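Local coordinates for protein BlEst2 (Bacillus licheniformis, PDB 6WPX) that probably hydrolyses ester bonds as a lipase or esterase of the alpha/beta-hydrolase kind, here in its propeptide form with the autoinhibitory C-terminal domain, at residues T235-L247 with L270-A282. Residues are numbered along the deposited sequence; the frame is centred on the assembly and turned at random.
Sequences TEKNARLPYATNL and LLTIQANANETAA
Asn246 and Asn278 each turn a side-chain amide onto the other's backbone. The Asn278 carboxamide takes on both backbone polar atoms of Asn246: its ND2 gives a fairly straight bond to Asn246 O (2.9 Å), while OD1 accepts from Asn246 N, which sits above the plane of the amide group. In return Asn246 ND2 sits almost on the extended C=O line of Asn278, 2.8 Å from O, and its second hydrogen goes to Leu241 O, with OD1 meeting Leu241 N and Thr204, so the amide is fixed against flipping. Asn278 reaches over because CG stands between its backbone N and carbonyl carbon (chi1 70°). Its own N bonds Ala244 O, and a water links Asn278 O to Pro242 O. Further back, Thr245 OG1, also bonded to Lys201, donates to Asn276 O at 2.7 Å from above the carbonyl plane.

At the other end Thr280 OG1 gives its proton to the syn lone pair of Glu236 OE1 (2.6 Å) and accepts from Lys237 NZ (2.9 Å), whose bent chain also brings NZ to Thr280 O. Arg240 NE meets the same OE1 from above the carboxylate plane in a salt bridge (3.1 Å), NH1 and NH2 converge on Leu247 O, and Thr280 CG2 lies over one guanidinium face. A leucine in place of Arg240 would probably leave Glu236 without its salt-bridge partner and Leu247 O without either donor.

Residues 275-280 of the coil run past the outer edge of strand 245-246, the edge strand of the central sheet of the alpha/beta-hydrolase domain, whose other side pairs with strand 201-205; Leu270 packs on Leu205 and, in strand 138-144, Ile142. From helix 260-267 this coil leads on toward strand 290-297, the first strand of the C-terminal beta-rich part.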
loop_
_atom_site.group_PDB
_atom_site.type_symbol
_atom_site.label_atom_id
_atom_site.label_comp_id
_atom_site.label_asym_id
_atom_site.label_seq_id
_atom_site.Cartn_x
_atom_site.Cartn_y
_atom_site.Cartn_z
ATOM N N THR A 235 -1.593 5.137 2.927
ATOM C CA THR A 235 -2.462 5.997 3.760
ATOM C C THR A 235 -1.603 6.918 4.618
ATOM O O THR A 235 -0.507 6.543 5.007
ATOM C CB THR A 235 -3.430 5.190 4.614
ATOM O OG1 THR A 235 -2.674 4.497 5.597
ATOM C CG2 THR A 235 -4.305 4.216 3.774
ATOM N N GLU A 236 -2.113 8.119 4.921
ATOM C CA GLU A 236 -1.367 9.084 5.729
ATOM C C GLU A 236 -0.976 8.432 7.081
ATOM O O GLU A 236 0.170 8.557 7.515
ATOM C CB GLU A 236 -2.212 10.363 5.920
ATOM C CG GLU A 236 -1.607 11.364 6.890
ATOM C CD GLU A 236 -1.919 11.177 8.364
ATOM O OE1 GLU A 236 -1.149 11.683 9.203
ATOM O OE2 GLU A 236 -2.924 10.504 8.686
ATOM N N LYS A 237 -1.924 7.729 7.734
ATOM C CA LYS A 237 -1.628 7.071 9.014
ATOM C C LYS A 237 -0.509 6.018 8.892
ATOM O O LYS A 237 0.323 5.905 9.796
ATOM C CB LYS A 237 -2.891 6.477 9.660
ATOM C CG LYS A 237 -3.803 7.549 10.287
ATOM C CD LYS A 237 -3.227 8.136 11.600
ATOM C CE LYS A 237 -3.624 9.575 11.811
ATOM N NZ LYS A 237 -2.838 10.212 12.900
ATOM N N ASN A 238 -0.460 5.284 7.761
ATOM C CA ASN A 238 0.572 4.276 7.590
ATOM C C ASN A 238 1.891 4.842 7.105
ATOM O O ASN A 238 2.862 4.108 7.085
ATOM C CB ASN A 238 0.079 3.135 6.681
ATOM C CG ASN A 238 -0.962 2.253 7.340
ATOM O OD1 ASN A 238 -1.565 2.603 8.346
ATOM N ND2 ASN A 238 -1.142 1.059 6.832
ATOM N N ALA A 239 1.946 6.146 6.768
ATOM C CA ALA A 239 3.171 6.822 6.318
ATOM C C ALA A 239 3.950 7.452 7.483
ATOM O O ALA A 239 5.004 8.080 7.271
ATOM C CB ALA A 239 2.836 7.877 5.274
ATOM N N ARG A 240 3.448 7.268 8.721
ATOM C CA ARG A 240 4.026 7.905 9.916
ATOM C C ARG A 240 4.826 6.970 10.804
ATOM O O ARG A 240 4.662 5.746 10.716
ATOM C CB ARG A 240 2.903 8.558 10.773
ATOM C CG ARG A 240 1.972 9.485 10.017
ATOM C CD ARG A 240 2.742 10.456 9.126
ATOM N NE ARG A 240 1.868 11.483 8.590
ATOM C CZ ARG A 240 2.286 12.600 8.019
ATOM N NH1 ARG A 240 3.588 12.849 7.899
ATOM N NH2 ARG A 240 1.413 13.473 7.553
ATOM N N LEU A 241 5.682 7.563 11.664
ATOM C CA LEU A 241 6.447 6.885 12.699
ATOM C C LEU A 241 6.121 7.576 14.040
ATOM O O LEU A 241 6.012 8.813 14.079
ATOM C CB LEU A 241 7.962 6.891 12.437
ATOM C CG LEU A 241 8.464 6.045 11.262
ATOM C CD1 LEU A 241 9.917 6.394 10.945
ATOM C CD2 LEU A 241 8.350 4.560 11.574
ATOM N N PRO A 242 5.941 6.805 15.139
ATOM C CA PRO A 242 5.512 7.426 16.413
ATOM C C PRO A 242 6.451 8.461 17.035
ATOM O O PRO A 242 5.972 9.381 17.690
ATOM C CB PRO A 242 5.303 6.224 17.356
ATOM C CG PRO A 242 6.037 5.098 16.735
ATOM C CD PRO A 242 6.021 5.336 15.249
ATOM N N TYR A 243 7.755 8.338 16.810
ATOM C CA TYR A 243 8.783 9.221 17.382
ATOM C C TYR A 243 9.289 10.215 16.339
ATOM O O TYR A 243 10.243 10.938 16.609
ATOM C CB TYR A 243 9.974 8.361 17.850
ATOM C CG TYR A 243 10.234 7.207 16.903
ATOM C CD1 TYR A 243 10.944 7.395 15.717
ATOM C CD2 TYR A 243 9.713 5.940 17.157
ATOM C CE1 TYR A 243 11.123 6.356 14.811
ATOM C CE2 TYR A 243 9.889 4.895 16.259
ATOM C CZ TYR A 243 10.588 5.112 15.084
ATOM O OH TYR A 243 10.794 4.093 14.208
ATOM N N ALA A 244 8.721 10.196 15.125
ATOM C CA ALA A 244 9.210 11.087 14.078
ATOM C C ALA A 244 8.539 12.453 14.116
ATOM O O ALA A 244 7.489 12.628 14.749
ATOM C CB ALA A 244 8.964 10.452 12.713
ATOM N N THR A 245 9.139 13.421 13.405
ATOM C CA THR A 245 8.491 14.690 13.139
ATOM C C THR A 245 7.630 14.320 11.940
ATOM O O THR A 245 8.137 14.032 10.856
ATOM C CB THR A 245 9.475 15.796 12.805
ATOM O OG1 THR A 245 10.240 16.084 13.969
ATOM C CG2 THR A 245 8.764 17.066 12.336
ATOM N N ASN A 246 6.332 14.205 12.175
ATOM C CA ASN A 246 5.406 13.792 11.134
ATOM C C ASN A 246 4.809 15.047 10.531
ATOM O O ASN A 246 3.910 15.663 11.115
ATOM C CB ASN A 246 4.356 12.856 11.733
ATOM C CG ASN A 246 4.966 11.567 12.195
ATOM O OD1 ASN A 246 5.554 10.818 11.409
ATOM N ND2 ASN A 246 4.806 11.255 13.470
ATOM N N LEU A 247 5.363 15.471 9.392
ATOM C CA LEU A 247 4.913 16.702 8.760
ATOM C C LEU A 247 3.497 16.581 8.198
ATOM O O LEU A 247 3.173 15.603 7.515
ATOM C CB LEU A 247 5.902 17.149 7.666
ATOM C CG LEU A 247 5.658 18.538 7.096
ATOM C CD1 LEU A 247 5.907 19.613 8.167
ATOM C CD2 LEU A 247 6.470 18.760 5.798
ATOM N N LEU A 270 13.711 20.654 6.572
ATOM C CA LEU A 270 13.807 19.383 7.317
ATOM C C LEU A 270 15.192 18.761 7.192
ATOM O O LEU A 270 15.539 17.879 7.969
ATOM C CB LEU A 270 12.716 18.363 6.878
ATOM C CG LEU A 270 11.268 18.854 6.872
ATOM C CD1 LEU A 270 10.315 17.698 6.676
ATOM C CD2 LEU A 270 10.899 19.617 8.140
ATOM N N LEU A 271 16.002 19.247 6.240
ATOM C CA LEU A 271 17.362 18.753 6.091
ATOM C C LEU A 271 18.239 19.262 7.234
ATOM O O LEU A 271 19.237 18.627 7.523
ATOM C CB LEU A 271 17.980 19.195 4.734
ATOM C CG LEU A 271 17.276 18.717 3.459
ATOM C CD1 LEU A 271 17.814 19.473 2.231
ATOM C CD2 LEU A 271 17.411 17.217 3.271
ATOM N N THR A 272 17.880 20.396 7.871
ATOM C CA THR A 272 18.744 21.020 8.894
ATOM C C THR A 272 18.097 21.289 10.251
ATOM O O THR A 272 18.813 21.332 11.248
ATOM C CB THR A 272 19.320 22.342 8.347
ATOM O OG1 THR A 272 18.238 23.267 8.068
ATOM C CG2 THR A 272 20.182 22.130 7.104
ATOM N N ILE A 273 16.781 21.550 10.282
ATOM C CA ILE A 273 16.046 21.927 11.488
ATOM C C ILE A 273 16.155 20.901 12.629
ATOM O O ILE A 273 16.266 19.703 12.363
ATOM C CB ILE A 273 14.555 22.198 11.095
ATOM C CG1 ILE A 273 13.860 23.133 12.081
ATOM C CG2 ILE A 273 13.747 20.897 10.867
ATOM C CD1 ILE A 273 12.303 23.436 11.705
ATOM N N GLN A 274 16.108 21.369 13.895
ATOM C CA GLN A 274 16.047 20.496 15.076
ATOM C C GLN A 274 14.583 20.533 15.481
ATOM O O GLN A 274 14.097 21.569 15.892
ATOM C CB GLN A 274 16.919 21.016 16.253
ATOM C CG GLN A 274 18.449 20.977 16.120
ATOM C CD GLN A 274 19.042 19.960 15.184
ATOM O OE1 GLN A 274 18.873 18.753 15.340
ATOM N NE2 GLN A 274 19.746 20.434 14.197
ATOM N N ALA A 275 13.861 19.448 15.279
ATOM C CA ALA A 275 12.428 19.422 15.569
ATOM C C ALA A 275 12.065 18.321 16.517
ATOM O O ALA A 275 12.788 17.333 16.640
ATOM C CB ALA A 275 11.627 19.279 14.273
ATOM N N ASN A 276 10.919 18.464 17.156
ATOM C CA ASN A 276 10.418 17.457 18.071
ATOM C C ASN A 276 9.471 16.527 17.343
ATOM O O ASN A 276 8.996 16.850 16.251
ATOM C CB ASN A 276 9.702 18.132 19.237
ATOM C CG ASN A 276 10.611 19.024 20.016
ATOM O OD1 ASN A 276 11.545 18.567 20.671
ATOM N ND2 ASN A 276 10.410 20.316 19.879
ATOM N N ALA A 277 9.198 15.365 17.953
ATOM C CA ALA A 277 8.241 14.405 17.455
ATOM C C ALA A 277 6.853 15.010 17.601
ATOM O O ALA A 277 6.623 15.823 18.499
ATOM C CB ALA A 277 8.320 13.127 18.271
ATOM N N ASN A 278 5.939 14.634 16.710
ATOM C CA ASN A 278 4.549 15.074 16.777
ATOM C C ASN A 278 3.668 14.006 16.175
ATOM O O ASN A 278 4.104 13.264 15.295
ATOM C CB ASN A 278 4.331 16.412 16.057
ATOM C CG ASN A 278 4.454 16.308 14.558
ATOM O OD1 ASN A 278 5.555 16.247 14.017
ATOM N ND2 ASN A 278 3.322 16.230 13.861
ATOM N N GLU A 279 2.413 13.975 16.615
ATOM C CA GLU A 279 1.399 13.070 16.112
ATOM C C GLU A 279 0.438 13.862 15.233
ATOM O O GLU A 279 0.309 15.072 15.394
ATOM C CB GLU A 279 0.642 12.467 17.304
ATOM C CG GLU A 279 0.292 11.013 17.082
ATOM C CD GLU A 279 -0.646 10.371 18.085
ATOM O OE1 GLU A 279 -0.713 10.841 19.247
ATOM O OE2 GLU A 279 -1.297 9.366 17.709
ATOM N N THR A 280 -0.217 13.207 14.288
ATOM C CA THR A 280 -1.187 13.872 13.421
ATOM C C THR A 280 -2.574 13.524 13.948
ATOM O O THR A 280 -2.749 12.490 14.590
ATOM C CB THR A 280 -0.937 13.515 11.940
ATOM O OG1 THR A 280 -0.960 12.100 11.805
ATOM C CG2 THR A 280 0.415 14.054 11.412
ATOM N N ALA A 281 -3.563 14.387 13.687
ATOM C CA ALA A 281 -4.929 14.228 14.186
ATOM C C ALA A 281 -5.746 13.135 13.502
ATOM O O ALA A 281 -5.712 12.999 12.274
ATOM C CB ALA A 281 -5.659 15.551 14.131
ATOM N N ALA A 282 -6.453 12.328 14.322
ATOM C CA ALA A 282 -7.282 11.206 13.876
ATOM C C ALA A 282 -8.490 11.675 13.072
ATOM O O ALA A 282 -8.499 11.544 11.850
ATOM C CB ALA A 282 -7.736 10.390 15.073
HETATM O O HOH W 1 3.655 10.656 16.874
#